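Local coordinates for protein eukaryotic translation initiation factor 5A-2 (Arabidopsis thaliana, PDB 3HKS) that promotes translation elongation and termination by binding between the exit and peptidyl sites of stalled ribosomes, notably on polyproline-containing peptides, at residues A[128-131]-A[132-135]. Sequence-based numbering, arbitrary orientation.
Sequences DGLT and AQMR
Gln133 folds its side chain back along the first turn of helix 128-139 until the amide reaches the carbonyl of Gly129. CG sits beside the backbone N (chi1 -76°), the chain runs extended beyond it, and the last torsion, chi3 78°, turns NE2 to Gly129 O at 3.3 Å, a weak hydrogen bond. The same oxygen accepts the stronger bond from Gln133 N at 3.0 Å, and is therefore gripped twice by one residue. NE2 of Gln133 also lies 3.7 Å from Leu130 CD1; the two side chains run at a slant to each other, and both touch Val160 of strand 154-163.

Around the helix, Thr131 turns CG2 anti to its own backbone N, where it meets the aliphatic part of Arg135, 4.1 Å from CD. This leaves OG1 beside the backbone N to hydrogen-bond Pro125 O, in the loop leading into the helix. The N-H groups of Ala132 to Arg135 bond the carbonyls of Asp128 to Thr131 in the alpha-helical i to i+4 ladder, Arg135 N reaching Thr131 O nearly straight (169°). Met134 rests CG against Leu130 O at 3.3 Å, and its buried side chain packs against Leu100 and Ile103 of strand 87-103 and Ile157 of strand 154-163.

Over these two turns the helix thus sets Met134, with Leu130 beside it, against the OB-fold strands and leaves Gln133 and Arg135 exposed, the Gln133 carboxamide supplementing a main-chain bond with only a weak one.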
loop_
_atom_site.group_PDB
_atom_site.type_symbol
_atom_site.label_atom_id
_atom_site.label_comp_id
_atom_site.label_asym_id
_atom_site.label_seq_id
_atom_site.Cartn_x
_atom_site.Cartn_y
_atom_site.Cartn_z
ATOM N N ASP A 128 2.197 10.296 14.350
ATOM C CA ASP A 128 1.656 11.358 15.186
ATOM C C ASP A 128 1.320 12.625 14.412
ATOM O O ASP A 128 0.402 13.349 14.786
ATOM C CB ASP A 128 2.621 11.673 16.334
ATOM C CG ASP A 128 2.625 10.595 17.407
ATOM O OD1 ASP A 128 1.629 9.842 17.523
ATOM O OD2 ASP A 128 3.626 10.498 18.141
ATOM N N GLY A 129 2.067 12.892 13.340
ATOM C CA GLY A 129 1.817 14.064 12.512
ATOM C C GLY A 129 0.504 13.959 11.744
ATOM O O GLY A 129 -0.283 14.917 11.690
ATOM N N LEU A 130 0.283 12.786 11.150
ATOM C CA LEU A 130 -0.931 12.472 10.411
ATOM C C LEU A 130 -2.151 12.493 11.324
ATOM O O LEU A 130 -3.178 13.029 10.959
ATOM C CB LEU A 130 -0.796 11.110 9.725
ATOM C CG LEU A 130 -0.520 10.999 8.209
ATOM C CD1 LEU A 130 0.179 12.211 7.586
ATOM C CD2 LEU A 130 0.224 9.689 7.884
ATOM N N THR A 131 -2.013 11.927 12.517
ATOM C CA THR A 131 -3.090 11.884 13.502
ATOM C C THR A 131 -3.464 13.271 14.028
ATOM O O THR A 131 -4.648 13.590 14.134
ATOM C CB THR A 131 -2.767 10.879 14.643
ATOM O OG1 THR A 131 -2.991 9.556 14.154
ATOM C CG2 THR A 131 -3.647 11.094 15.889
ATOM N N ALA A 132 -2.464 14.092 14.346
ATOM C CA ALA A 132 -2.714 15.459 14.778
ATOM C C ALA A 132 -3.400 16.267 13.678
ATOM O O ALA A 132 -4.297 17.061 13.963
ATOM C CB ALA A 132 -1.426 16.131 15.214
ATOM N N GLN A 133 -2.976 16.078 12.428
ATOM C CA GLN A 133 -3.621 16.749 11.291
ATOM C C GLN A 133 -5.108 16.391 11.179
ATOM O O GLN A 133 -5.942 17.275 10.945
ATOM C CB GLN A 133 -2.934 16.392 9.968
ATOM C CG GLN A 133 -1.623 17.085 9.739
ATOM C CD GLN A 133 -0.997 16.687 8.424
ATOM O OE1 GLN A 133 -1.405 17.161 7.364
ATOM N NE2 GLN A 133 -0.001 15.818 8.483
ATOM N N MET A 134 -5.415 15.100 11.336
ATOM C CA MET A 134 -6.791 14.601 11.262
ATOM C C MET A 134 -7.649 15.136 12.400
ATOM O O MET A 134 -8.734 15.645 12.153
ATOM C CB MET A 134 -6.830 13.064 11.254
ATOM C CG MET A 134 -6.249 12.475 9.982
ATOM S SD MET A 134 -6.162 10.684 9.982
ATOM C CE MET A 134 -7.889 10.259 10.039
ATOM N N ARG A 135 -7.143 15.016 13.633
ATOM C CA ARG A 135 -7.856 15.436 14.827
ATOM C C ARG A 135 -8.086 16.939 14.855
ATOM O O ARG A 135 -9.187 17.385 15.180
ATOM C CB ARG A 135 -7.132 14.989 16.106
ATOM C CG ARG A 135 -7.120 13.477 16.370
ATOM C CD ARG A 135 -6.581 13.165 17.776
ATOM N NE ARG A 135 -7.514 13.683 18.784
ATOM C CZ ARG A 135 -7.171 14.229 19.955
ATOM N NH1 ARG A 135 -5.893 14.357 20.306
ATOM N NH2 ARG A 135 -8.120 14.657 20.780
#